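Local coordinates for trehalose-6-phosphate phosphatase (Neosartorya fumigata, PDB 5DXL), which belongs to the trehalose-phosphatase family of the HAD clan and combines a Rossmann-like alpha/beta core with a smaller domain built on an antiparallel sheet, at residues Ala41-Arg46 / Glu75-Ile80; Lys114-Val119 / Val137-His142; His122-Glu125 / Phe131-Arg134; Val212-Asp217 / Glu222-Ala227; Ser240-Ala245 / Thr250-His255. One frame throughout, in Å; residues are numbered along the deposited sequence.

Overall arrangement
Contacts 1, 4 and 5 belong to the core with the mixed sheet, contacts 2 and 3 to the smaller antiparallel domain. Contacts 4 and 5, centres about 8 Å apart, rest on neighbouring strands of one sheet, 211-216 in contact 4 and 238-243 in contact 5; E222 of contact 4 is bonded to T250 and E251 of contact 5. Contacts 2 and 3, also about 8 Å apart between centres, both use helix 112-125, and contact 3 lies between the segments of contact 2 along the chain. The centres of contacts 2 and 5 are about 34 Å apart. In HAD proteins the active site lies at the C-terminal ends of the parallel core strands; contact 4 includes one such end.

Contact 1 of 5, residues Ala41-Arg46 / Glu75-Ile80; sequences AIPSDR and EWMGHI
In the HAD core, the loop leading into helix 45-56 packs through I42 and P43 on W76 and M77 of helix 70-77. I42 supplies the face contact. Its CG2 stands 3.5 Å from the centroid of the six-membered ring of W76 and only 12° off the ring normal, a CH-pi contact. The other branch lies over the same ring system nearer the nitrogen: I42 CG1 is 3.7 Å from W76 CE2, and I42 CD1 is 3.4 Å from W76 CZ2. With chi1 at -81°, CG1 beside the backbone N and CG2 anti to it, both branches of I42 are turned onto the indole. The face of W76 opposite I42 is covered by the aliphatic CG of E75, so the indole is sandwiched. P43 takes the root of the tryptophan, its CD and CG each 3.8 Å from W76 CB, and the two side chains meet roughly at a right angle. Deeper in, P43 CG is 4.5 Å from CE of the selenomethionine M77, whose side chain also touches L48 and L51 of helix 45-56 and F72 of its own helix. S44 caps helix 45-56 through OG to V47 N. No hydrogen bond crosses between the two segments; cohesion comes from dispersion and from aliphatic hydrogens directed at the pi cloud of a partly exposed indole.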
# COMPACT_ATOMS: atom_id res chain seq x y z
N ALA A 41 0.59 17.31 -5.95
CA ALA A 41 0.03 16.00 -6.25
C ALA A 41 -1.36 15.85 -5.66
O ALA A 41 -1.84 14.74 -5.48
CB ALA A 41 0.95 14.88 -5.74
N ILE A 42 -1.97 16.99 -5.33
CA ILE A 42 -3.41 17.04 -5.08
C ILE A 42 -4.09 16.55 -6.34
O ILE A 42 -3.73 17.00 -7.44
CB ILE A 42 -3.86 18.47 -4.71
CG1 ILE A 42 -3.59 18.74 -3.23
CG2 ILE A 42 -5.33 18.68 -5.03
CD1 ILE A 42 -3.60 20.20 -2.87
N PRO A 43 -5.03 15.60 -6.21
CA PRO A 43 -5.59 14.96 -7.39
C PRO A 43 -6.22 15.97 -8.31
O PRO A 43 -7.02 16.80 -7.87
CB PRO A 43 -6.64 13.99 -6.81
CG PRO A 43 -6.97 14.56 -5.47
CD PRO A 43 -5.67 15.12 -4.97
N SER A 44 -5.83 15.90 -9.58
CA SER A 44 -6.49 16.67 -10.61
C SER A 44 -7.96 16.32 -10.66
O SER A 44 -8.38 15.27 -10.15
CB SER A 44 -5.85 16.39 -11.97
OG SER A 44 -6.31 15.15 -12.47
N ASP A 45 -8.75 17.19 -11.27
CA ASP A 45 -10.16 16.91 -11.51
C ASP A 45 -10.34 15.61 -12.32
O ASP A 45 -11.27 14.86 -12.08
CB ASP A 45 -10.83 18.07 -12.25
CG ASP A 45 -10.99 19.31 -11.39
OD1 ASP A 45 -10.78 19.22 -10.16
OD2 ASP A 45 -11.34 20.37 -11.94
N ARG A 46 -9.44 15.36 -13.26
CA ARG A 46 -9.53 14.16 -14.08
C ARG A 46 -9.35 12.89 -13.24
O ARG A 46 -10.11 11.93 -13.39
CB ARG A 46 -8.50 14.17 -15.21
CG ARG A 46 -8.53 12.89 -16.04
CD ARG A 46 -7.62 12.97 -17.26
NE ARG A 46 -8.06 14.00 -18.19
CZ ARG A 46 -8.94 13.79 -19.16
NH1 ARG A 46 -9.48 12.59 -19.33
NH2 ARG A 46 -9.29 14.79 -19.97
N GLU A 75 -9.60 14.81 2.86
CA GLU A 75 -9.91 16.12 2.28
C GLU A 75 -10.12 16.06 0.77
O GLU A 75 -11.03 16.71 0.23
CB GLU A 75 -8.81 17.12 2.61
CG GLU A 75 -8.97 18.41 1.81
CD GLU A 75 -8.61 19.63 2.61
OE1 GLU A 75 -7.57 19.56 3.30
OE2 GLU A 75 -9.36 20.64 2.52
N TRP A 76 -9.29 15.29 0.08
CA TRP A 76 -9.26 15.36 -1.37
C TRP A 76 -9.98 14.23 -2.08
O TRP A 76 -10.38 14.39 -3.23
CB TRP A 76 -7.80 15.43 -1.85
CG TRP A 76 -7.23 16.76 -1.48
CD1 TRP A 76 -6.40 17.03 -0.42
CD2 TRP A 76 -7.51 18.01 -2.11
NE1 TRP A 76 -6.13 18.38 -0.38
CE2 TRP A 76 -6.80 19.00 -1.40
CE3 TRP A 76 -8.28 18.38 -3.21
CZ2 TRP A 76 -6.84 20.34 -1.77
CZ3 TRP A 76 -8.32 19.71 -3.57
CH2 TRP A 76 -7.61 20.68 -2.85
N MSE A 77 -10.15 13.11 -1.39
CA MSE A 77 -10.84 11.94 -1.95
C MSE A 77 -12.01 11.45 -1.10
O MSE A 77 -12.79 10.60 -1.55
CB MSE A 77 -9.81 10.82 -2.16
CG MSE A 77 -9.00 11.08 -3.40
SE MSE A 77 -7.44 9.91 -3.59
CE MSE A 77 -6.05 11.06 -2.85
N GLY A 78 -12.14 11.97 0.11
CA GLY A 78 -13.11 11.46 1.06
C GLY A 78 -14.56 11.75 0.69
O GLY A 78 -15.48 11.14 1.24
N HIS A 79 -14.75 12.69 -0.24
CA HIS A 79 -16.09 13.04 -0.70
C HIS A 79 -16.68 11.96 -1.62
O HIS A 79 -17.86 12.03 -1.98
CB HIS A 79 -16.06 14.36 -1.45
CG HIS A 79 -15.26 14.29 -2.72
ND1 HIS A 79 -13.89 14.20 -2.73
CD2 HIS A 79 -15.66 14.23 -4.01
CE1 HIS A 79 -13.46 14.13 -3.98
NE2 HIS A 79 -14.52 14.14 -4.78
N ILE A 80 -15.85 11.00 -2.03
CA ILE A 80 -16.33 9.83 -2.77
C ILE A 80 -16.61 8.74 -1.75
O ILE A 80 -15.70 8.05 -1.29
CB ILE A 80 -15.30 9.36 -3.81
CG1 ILE A 80 -14.93 10.53 -4.74
CG2 ILE A 80 -15.83 8.17 -4.61
CD1 ILE A 80 -13.68 10.31 -5.55

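Contact 2 of 5, residues Lys114-Val119 / Val137-His142; sequences KEVMEV and VALTWH
L139 turns its CG beside the backbone N (chi1 -62°) and carries CD1 fully extended from CA (chi2 180°), which drives that methyl toward helix 112-125 and between V116 and M117. V116 answers with CG1 anti to its own N (chi1 172°), 3.7 Å from L139 CD1; the same methyl is 4.1 Å from L139 CB, the two side chains crossing at a slant. The selenomethionine M117 folds back at its second and third torsions and crosses the leucine at about a right angle. Its CG is 3.9 Å from L139 CD1, while its SE lies against both methyls, 3.9 Å from L139 CD1 and 4.0 Å from L139 CD2. The helix thereby packs on one face of the antiparallel sheet, in which L139 and W141 are bonded by their backbones to V183 and L181 of strand 180-185. T140, between them, points away from the helix and touches E133, N180 and E182. On the helix side of the sheet M117 also reaches I132 and R134 of strand 131-134. With no polar atom engaged between the two segments, the L139 side chain meets this helix through shape and dispersion, wedged between a branched side chain and a polarisable selenium.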
# COMPACT_ATOMS: atom_id res chain seq x y z
N LYS A 114 7.47 0.55 24.66
CA LYS A 114 8.14 0.79 25.93
C LYS A 114 9.49 0.07 25.94
O LYS A 114 10.51 0.64 26.30
CB LYS A 114 7.27 0.34 27.11
CG LYS A 114 7.92 0.59 28.47
CD LYS A 114 6.96 0.27 29.63
CE LYS A 114 7.65 0.47 30.97
NZ LYS A 114 6.68 0.46 32.11
N GLU A 115 9.48 -1.19 25.54
CA GLU A 115 10.70 -1.98 25.57
C GLU A 115 11.69 -1.52 24.50
O GLU A 115 12.89 -1.45 24.75
CB GLU A 115 10.39 -3.47 25.40
CG GLU A 115 11.57 -4.36 25.69
CD GLU A 115 11.19 -5.82 25.81
OE1 GLU A 115 9.98 -6.12 25.87
OE2 GLU A 115 12.10 -6.68 25.84
N VAL A 116 11.18 -1.20 23.32
CA VAL A 116 12.06 -0.75 22.24
C VAL A 116 12.73 0.57 22.61
O VAL A 116 13.92 0.75 22.35
CB VAL A 116 11.30 -0.61 20.90
CG1 VAL A 116 12.17 0.06 19.83
CG2 VAL A 116 10.86 -1.98 20.41
N MSE A 117 12.00 1.49 23.24
CA MSE A 117 12.59 2.74 23.71
C MSE A 117 13.71 2.48 24.73
O MSE A 117 14.77 3.09 24.66
CB MSE A 117 11.52 3.65 24.33
CG MSE A 117 10.60 4.31 23.31
SE MSE A 117 11.59 5.36 21.98
CE MSE A 117 12.34 6.69 23.17
N GLU A 118 13.45 1.56 25.66
CA GLU A 118 14.43 1.24 26.69
C GLU A 118 15.71 0.70 26.05
O GLU A 118 16.82 1.12 26.40
CB GLU A 118 13.83 0.23 27.67
CG GLU A 118 14.61 0.06 28.95
CD GLU A 118 13.84 -0.72 30.00
OE1 GLU A 118 12.60 -0.85 29.85
OE2 GLU A 118 14.47 -1.21 30.96
N VAL A 119 15.55 -0.22 25.10
CA VAL A 119 16.67 -0.81 24.38
C VAL A 119 17.39 0.23 23.53
O VAL A 119 18.62 0.35 23.57
CB VAL A 119 16.21 -1.97 23.50
CG1 VAL A 119 17.32 -2.40 22.53
CG2 VAL A 119 15.74 -3.15 24.35
N VAL A 137 3.85 5.30 15.19
CA VAL A 137 3.79 3.86 15.15
C VAL A 137 5.16 3.22 14.92
O VAL A 137 5.37 2.05 15.23
CB VAL A 137 2.81 3.41 14.07
CG1 VAL A 137 2.22 2.09 14.45
CG2 VAL A 137 1.68 4.42 13.98
N ALA A 138 6.11 3.98 14.40
CA ALA A 138 7.42 3.40 14.16
C ALA A 138 8.48 4.07 15.01
O ALA A 138 8.48 5.28 15.19
CB ALA A 138 7.79 3.51 12.70
N LEU A 139 9.41 3.26 15.53
CA LEU A 139 10.53 3.79 16.31
C LEU A 139 11.81 3.49 15.56
O LEU A 139 12.03 2.36 15.13
CB LEU A 139 10.57 3.16 17.70
CG LEU A 139 9.36 3.40 18.62
CD1 LEU A 139 9.56 2.71 19.96
CD2 LEU A 139 9.15 4.87 18.80
N THR A 140 12.65 4.51 15.39
CA THR A 140 13.85 4.34 14.56
C THR A 140 15.11 4.79 15.29
O THR A 140 15.17 5.89 15.85
CB THR A 140 13.72 5.13 13.24
OG1 THR A 140 12.51 4.74 12.58
CG2 THR A 140 14.90 4.81 12.33
N TRP A 141 16.11 3.91 15.31
CA TRP A 141 17.41 4.25 15.87
C TRP A 141 18.36 4.64 14.74
O TRP A 141 18.60 3.85 13.85
CB TRP A 141 17.97 3.06 16.67
CG TRP A 141 19.22 3.41 17.42
CD1 TRP A 141 19.37 4.42 18.32
CD2 TRP A 141 20.50 2.76 17.32
NE1 TRP A 141 20.66 4.43 18.80
CE2 TRP A 141 21.37 3.43 18.20
CE3 TRP A 141 20.98 1.69 16.57
CZ2 TRP A 141 22.70 3.06 18.35
CZ3 TRP A 141 22.32 1.32 16.73
CH2 TRP A 141 23.15 2.00 17.61
N HIS A 142 18.85 5.88 14.79
CA HIS A 142 19.73 6.42 13.74
C HIS A 142 21.17 6.43 14.21
O HIS A 142 21.44 6.83 15.34
CB HIS A 142 19.33 7.87 13.39
CG HIS A 142 17.98 8.01 12.75
ND1 HIS A 142 17.81 8.07 11.38
CD2 HIS A 142 16.75 8.15 13.28
CE1 HIS A 142 16.53 8.22 11.10
NE2 HIS A 142 15.86 8.28 12.24

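Contact 3 of 5, residues His122-Glu125 / Phe131-Arg134; sequences HFTE and FIER
T124 reaches from helix 112-125 toward I132 and F131 of strand 131-134. Its CB points at the strand and parts there into a methyl and a hydroxyl. The methyl, CG2, is anti to the backbone N and stands 4.2 Å from F131 CA, resting against main chain because the F131 side chain starts off away from the helix. The hydroxyl OG1 lies beside the backbone N (chi1 -63°) and against the isoleucine stem, 3.5 Å from I132 CG1 and 3.8 Å from I132 CD1. These are van der Waals contacts. The polar need of OG1 is met within its own helix, by a hydrogen bond to F120 O one turn earlier, and W141 NE1 adds a weak one. Tied in this way, the hydroxyl has little freedom to rotate, and the isoleucine packs against its flank. I132 CG1 also lies beside its own backbone N, and its end swings nearer the helix than its CB suggests. Beyond T124, I132 touches M117, F120 and Q121 of helix 112-125 and W141 of strand 139-142. Strand 131-134 is an outer strand of the four-stranded antiparallel sheet, bonded to strand 139-142 by the F131-H142 and E133-T140 backbone pairs.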
# COMPACT_ATOMS: atom_id res chain seq x y z
N HIS A 122 19.40 2.65 25.63
CA HIS A 122 20.59 2.00 26.14
C HIS A 122 21.71 2.07 25.12
O HIS A 122 22.83 2.48 25.45
CB HIS A 122 20.28 0.55 26.47
CG HIS A 122 21.41 -0.18 27.12
ND1 HIS A 122 22.26 -1.01 26.42
CD2 HIS A 122 21.82 -0.20 28.41
CE1 HIS A 122 23.15 -1.51 27.25
NE2 HIS A 122 22.91 -1.04 28.46
N PHE A 123 21.41 1.67 23.89
CA PHE A 123 22.39 1.69 22.82
C PHE A 123 22.76 3.11 22.42
O PHE A 123 23.89 3.36 22.00
CB PHE A 123 21.90 0.91 21.60
CG PHE A 123 22.14 -0.56 21.69
CD1 PHE A 123 23.32 -1.12 21.21
CD2 PHE A 123 21.20 -1.39 22.29
CE1 PHE A 123 23.55 -2.49 21.31
CE2 PHE A 123 21.43 -2.76 22.40
CZ PHE A 123 22.61 -3.31 21.91
N THR A 124 21.82 4.05 22.55
CA THR A 124 22.13 5.44 22.24
C THR A 124 23.18 6.00 23.19
O THR A 124 24.16 6.61 22.75
CB THR A 124 20.87 6.31 22.28
OG1 THR A 124 19.98 5.84 21.26
CG2 THR A 124 21.21 7.76 22.03
N GLU A 125 23.00 5.77 24.48
CA GLU A 125 23.97 6.24 25.48
C GLU A 125 25.35 5.64 25.23
O GLU A 125 26.37 6.23 25.62
CB GLU A 125 23.48 5.90 26.88
CG GLU A 125 22.21 6.64 27.29
CD GLU A 125 21.50 5.99 28.46
OE1 GLU A 125 21.90 4.88 28.87
OE2 GLU A 125 20.52 6.59 28.96
N PHE A 131 20.98 8.58 17.70
CA PHE A 131 19.81 9.17 18.32
C PHE A 131 18.55 8.41 17.95
O PHE A 131 18.53 7.62 17.01
CB PHE A 131 19.66 10.65 17.94
CG PHE A 131 19.33 10.89 16.50
CD1 PHE A 131 20.34 10.99 15.56
CD2 PHE A 131 18.02 11.04 16.08
CE1 PHE A 131 20.06 11.22 14.23
CE2 PHE A 131 17.73 11.27 14.74
CZ PHE A 131 18.76 11.36 13.82
N ILE A 132 17.48 8.68 18.69
CA ILE A 132 16.22 7.99 18.50
C ILE A 132 15.21 8.92 17.84
O ILE A 132 15.05 10.06 18.27
CB ILE A 132 15.63 7.50 19.82
CG1 ILE A 132 16.60 6.54 20.51
CG2 ILE A 132 14.26 6.84 19.58
CD1 ILE A 132 16.26 6.26 21.96
N GLU A 133 14.58 8.42 16.79
CA GLU A 133 13.44 9.09 16.16
C GLU A 133 12.17 8.36 16.55
O GLU A 133 12.02 7.16 16.31
CB GLU A 133 13.59 9.12 14.64
CG GLU A 133 12.31 9.59 13.92
CD GLU A 133 12.41 9.51 12.41
OE1 GLU A 133 13.34 8.84 11.89
OE2 GLU A 133 11.56 10.13 11.72
N ARG A 134 11.25 9.08 17.18
CA ARG A 134 10.00 8.47 17.58
C ARG A 134 8.86 9.00 16.72
O ARG A 134 8.64 10.21 16.64
CB ARG A 134 9.73 8.72 19.07
CG ARG A 134 8.42 8.14 19.57
CD ARG A 134 8.50 7.82 21.06
NE ARG A 134 7.50 6.83 21.46
CZ ARG A 134 7.38 6.35 22.69
NH1 ARG A 134 8.19 6.78 23.65
NH2 ARG A 134 6.44 5.45 22.97

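Contact 4 of 5, residues Val212-Asp217 / Glu222-Ala227; sequences VLCLGD and EDMFRA
Strand 212-216 and helix 222-227 run roughly antiparallel, their short axes 8.5 Å apart at closest approach and at 155°, with C214 facing M224 and F225. The thiol of C214 is the central side chain on the strand. SG, anti to the backbone N (chi1 175°), points out to the helix and lies 3.6 Å from M224 CB and 3.8 Å from M224 CE. The selenomethionine M224 heads for the strand from its CB onward; the bend at its third torsion (-67°) brings CE to 3.7 Å from L215 O. G216 offers only backbone here, facing the methyl, with its CA 4.5 Å from M224 CE. This is the strand-to-helix half of a beta-alpha-beta unit in the Rossmann-like HAD core; helix 222-229 leads back to strand 238-243, which lies parallel beside 211-216. F225 lies beside M224 against the same sulfur. C214 SG stands 5.0 Å from the centroid of the F225 ring, a sulfur-aromatic contact oblique to the ring, with F225 CE1 its nearest ring carbon at 3.9 Å. F225 CZ meets G216 O at the ring edge, 3.7 Å away, and E222 OE1 also lies at the edge. S240, E251 and A252 touch the same ring from beyond the two segments. E222 turns its carboxylate to the loop before strand 254-256, OE1 accepting from E251 N and OE2 bonded to T250 OG1.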
# COMPACT_ATOMS: atom_id res chain seq x y z
N VAL A 212 -9.25 -8.73 -10.07
CA VAL A 212 -8.45 -7.93 -9.14
C VAL A 212 -7.45 -7.13 -9.96
O VAL A 212 -6.70 -7.70 -10.75
CB VAL A 212 -7.69 -8.79 -8.12
CG1 VAL A 212 -6.89 -7.90 -7.18
CG2 VAL A 212 -8.66 -9.67 -7.34
N LEU A 213 -7.46 -5.81 -9.80
CA LEU A 213 -6.44 -4.96 -10.41
C LEU A 213 -5.70 -4.24 -9.31
O LEU A 213 -6.29 -3.51 -8.52
CB LEU A 213 -7.06 -3.95 -11.37
CG LEU A 213 -6.10 -2.92 -12.00
CD1 LEU A 213 -5.01 -3.58 -12.84
CD2 LEU A 213 -6.89 -1.95 -12.87
N CYS A 214 -4.39 -4.46 -9.27
CA CYS A 214 -3.56 -3.92 -8.21
C CYS A 214 -2.41 -3.16 -8.84
O CYS A 214 -1.65 -3.73 -9.61
CB CYS A 214 -3.05 -5.05 -7.32
SG CYS A 214 -1.88 -4.56 -6.02
N LEU A 215 -2.32 -1.87 -8.52
CA LEU A 215 -1.38 -0.96 -9.18
C LEU A 215 -0.50 -0.22 -8.19
O LEU A 215 -0.99 0.31 -7.18
CB LEU A 215 -2.15 0.07 -10.02
CG LEU A 215 -2.67 -0.45 -11.37
CD1 LEU A 215 -3.96 0.27 -11.77
CD2 LEU A 215 -1.60 -0.20 -12.42
N GLY A 216 0.79 -0.15 -8.49
CA GLY A 216 1.73 0.55 -7.63
C GLY A 216 3.06 0.72 -8.31
O GLY A 216 3.43 -0.07 -9.18
N ASP A 217 3.80 1.76 -7.91
CA ASP A 217 5.06 2.09 -8.58
C ASP A 217 6.31 1.79 -7.78
O ASP A 217 7.40 1.75 -8.33
CB ASP A 217 5.09 3.57 -8.94
CG ASP A 217 5.11 4.45 -7.70
OD1 ASP A 217 4.25 4.25 -6.83
OD2 ASP A 217 5.98 5.35 -7.62
N GLU A 222 5.47 -3.52 -4.14
CA GLU A 222 5.88 -4.88 -4.49
C GLU A 222 5.27 -5.91 -3.54
O GLU A 222 4.96 -7.03 -3.94
CB GLU A 222 7.41 -4.99 -4.50
CG GLU A 222 8.06 -4.20 -5.63
CD GLU A 222 7.80 -4.83 -6.99
OE1 GLU A 222 7.89 -6.07 -7.10
OE2 GLU A 222 7.49 -4.08 -7.95
N ASP A 223 5.07 -5.53 -2.28
CA ASP A 223 4.53 -6.47 -1.30
C ASP A 223 3.06 -6.80 -1.59
O ASP A 223 2.60 -7.90 -1.28
CB ASP A 223 4.71 -5.92 0.12
CG ASP A 223 6.17 -5.99 0.60
OD1 ASP A 223 6.90 -6.92 0.19
OD2 ASP A 223 6.58 -5.10 1.38
N MSE A 224 2.33 -5.86 -2.20
CA MSE A 224 0.96 -6.14 -2.65
C MSE A 224 0.98 -7.22 -3.72
O MSE A 224 0.16 -8.14 -3.69
CB MSE A 224 0.27 -4.89 -3.19
CG MSE A 224 0.10 -3.80 -2.15
SE MSE A 224 -1.19 -2.44 -2.71
CE MSE A 224 -0.19 -1.66 -4.21
N PHE A 225 1.91 -7.09 -4.68
CA PHE A 225 1.99 -8.05 -5.78
C PHE A 225 2.36 -9.44 -5.23
O PHE A 225 1.79 -10.45 -5.65
CB PHE A 225 3.03 -7.63 -6.83
CG PHE A 225 2.88 -6.21 -7.32
CD1 PHE A 225 1.63 -5.62 -7.48
CD2 PHE A 225 4.01 -5.46 -7.62
CE1 PHE A 225 1.51 -4.30 -7.93
CE2 PHE A 225 3.91 -4.15 -8.06
CZ PHE A 225 2.66 -3.56 -8.23
N ARG A 226 3.30 -9.46 -4.29
CA ARG A 226 3.68 -10.71 -3.61
C ARG A 226 2.48 -11.35 -2.95
O ARG A 226 2.26 -12.55 -3.07
CB ARG A 226 4.76 -10.46 -2.56
CG ARG A 226 6.14 -10.35 -3.12
CD ARG A 226 7.22 -10.38 -2.02
NE ARG A 226 8.50 -10.01 -2.61
CZ ARG A 226 8.97 -8.76 -2.63
NH1 ARG A 226 8.27 -7.78 -2.08
NH2 ARG A 226 10.14 -8.50 -3.21
N ALA A 227 1.71 -10.55 -2.22
CA ALA A 227 0.55 -11.08 -1.52
C ALA A 227 -0.47 -11.68 -2.48
O ALA A 227 -1.07 -12.72 -2.19
CB ALA A 227 -0.10 -9.98 -0.68

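Contact 5 of 5, residues Ser240-Ala245 / Thr250-His255; sequences SVTVGA and TEASWH
S240 O is gripped by two backbone donors: S253 N at 3.0 Å, tilted 34° from the carbonyl plane, and W254 N at 3.3 Å, in that plane. The pair opens a short parallel bridge between strand 238-243 and strand 254-256, an outer strand of the mixed core sheet, with V241 beside W254 and T242 beside H255. T242 N returns a 3.0 Å bond to W254 O. V241 and W254 share one face of the sheet, where CG2 of V241 packs obliquely on CB of W254; the indole turns its edge to S240 O. The other face carries T242 and H255. There T242 meets T250 tip to tip, its CB 3.6 Å from T250 OG1. That hydroxyl, held also by E222, accepts from A252 N at 3.0 Å, an ST turn that shapes the loop before the edge strand. T242 OG1 is bonded to K248 NZ. A water bridges the start of the pairing, accepting from S240 N and bonded to S253 OG. H255 takes the position between its N and carbonyl carbon (chi1 71°), which lays the imidazole over A245 C; ND1 is bonded to T3 OG1, while H255 CD2 lies 3.2 Å from G244 O.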
# COMPACT_ATOMS: atom_id res chain seq x y z
N SER A 240 -1.72 -7.91 -11.34
CA SER A 240 -0.74 -7.14 -10.57
C SER A 240 0.12 -6.36 -11.55
O SER A 240 0.78 -6.95 -12.42
CB SER A 240 0.12 -8.04 -9.69
OG SER A 240 -0.63 -8.60 -8.62
N VAL A 241 0.08 -5.04 -11.42
CA VAL A 241 0.67 -4.17 -12.42
C VAL A 241 1.56 -3.13 -11.77
O VAL A 241 1.09 -2.34 -10.96
CB VAL A 241 -0.43 -3.44 -13.23
CG1 VAL A 241 0.19 -2.66 -14.39
CG2 VAL A 241 -1.50 -4.40 -13.73
N THR A 242 2.84 -3.13 -12.10
CA THR A 242 3.73 -2.08 -11.62
C THR A 242 3.70 -0.89 -12.57
O THR A 242 3.43 -1.04 -13.76
CB THR A 242 5.19 -2.57 -11.44
OG1 THR A 242 5.93 -1.59 -10.72
CG2 THR A 242 5.87 -2.84 -12.81
N VAL A 243 3.95 0.30 -12.03
CA VAL A 243 4.10 1.48 -12.86
C VAL A 243 5.60 1.69 -13.05
O VAL A 243 6.34 1.90 -12.08
CB VAL A 243 3.42 2.69 -12.22
CG1 VAL A 243 3.63 3.94 -13.07
CG2 VAL A 243 1.93 2.41 -12.08
N GLY A 244 6.05 1.57 -14.29
CA GLY A 244 7.47 1.63 -14.60
C GLY A 244 7.73 0.98 -15.94
O GLY A 244 6.80 0.65 -16.68
N ALA A 245 9.01 0.79 -16.25
CA ALA A 245 9.40 0.31 -17.56
C ALA A 245 9.27 -1.20 -17.69
O ALA A 245 9.23 -1.93 -16.69
CB ALA A 245 10.85 0.73 -17.85
N THR A 250 10.26 -6.88 -11.17
CA THR A 250 9.09 -6.68 -10.33
C THR A 250 8.40 -8.00 -10.01
O THR A 250 8.51 -8.98 -10.76
CB THR A 250 8.09 -5.71 -11.01
OG1 THR A 250 6.95 -5.50 -10.17
CG2 THR A 250 7.63 -6.28 -12.34
N GLU A 251 7.67 -8.02 -8.90
CA GLU A 251 6.77 -9.12 -8.57
C GLU A 251 5.46 -9.07 -9.36
O GLU A 251 4.72 -10.04 -9.41
CB GLU A 251 6.46 -9.13 -7.07
CG GLU A 251 7.66 -9.35 -6.16
CD GLU A 251 8.04 -10.82 -6.05
OE1 GLU A 251 7.19 -11.69 -6.33
OE2 GLU A 251 9.20 -11.09 -5.67
N ALA A 252 5.18 -7.92 -9.97
CA ALA A 252 4.01 -7.77 -10.84
C ALA A 252 4.16 -8.62 -12.09
O ALA A 252 5.27 -9.06 -12.41
CB ALA A 252 3.81 -6.30 -11.22
N SER A 253 3.05 -8.83 -12.79
CA SER A 253 3.03 -9.60 -14.04
C SER A 253 2.98 -8.68 -15.26
O SER A 253 3.19 -9.12 -16.39
CB SER A 253 1.83 -10.55 -14.07
OG SER A 253 1.90 -11.47 -12.99
N TRP A 254 2.68 -7.41 -15.03
CA TRP A 254 2.46 -6.44 -16.08
C TRP A 254 3.02 -5.10 -15.67
O TRP A 254 3.28 -4.89 -14.49
CB TRP A 254 0.96 -6.23 -16.36
CG TRP A 254 0.13 -7.47 -16.53
CD1 TRP A 254 -0.58 -8.12 -15.57
CD2 TRP A 254 -0.12 -8.15 -17.76
NE1 TRP A 254 -1.26 -9.19 -16.13
CE2 TRP A 254 -0.98 -9.23 -17.47
CE3 TRP A 254 0.33 -7.97 -19.08
CZ2 TRP A 254 -1.42 -10.12 -18.45
CZ3 TRP A 254 -0.12 -8.85 -20.05
CH2 TRP A 254 -0.98 -9.91 -19.73
N HIS A 255 3.17 -4.17 -16.62
CA HIS A 255 3.47 -2.79 -16.25
C HIS A 255 2.59 -1.83 -17.03
O HIS A 255 2.04 -2.18 -18.08
CB HIS A 255 4.95 -2.45 -16.49
CG HIS A 255 5.30 -2.35 -17.94
ND1 HIS A 255 5.64 -3.45 -18.70
CD2 HIS A 255 5.31 -1.29 -18.78
CE1 HIS A 255 5.86 -3.06 -19.95
NE2 HIS A 255 5.66 -1.76 -20.02
O HOH W 1 -0.93 -10.64 -12.19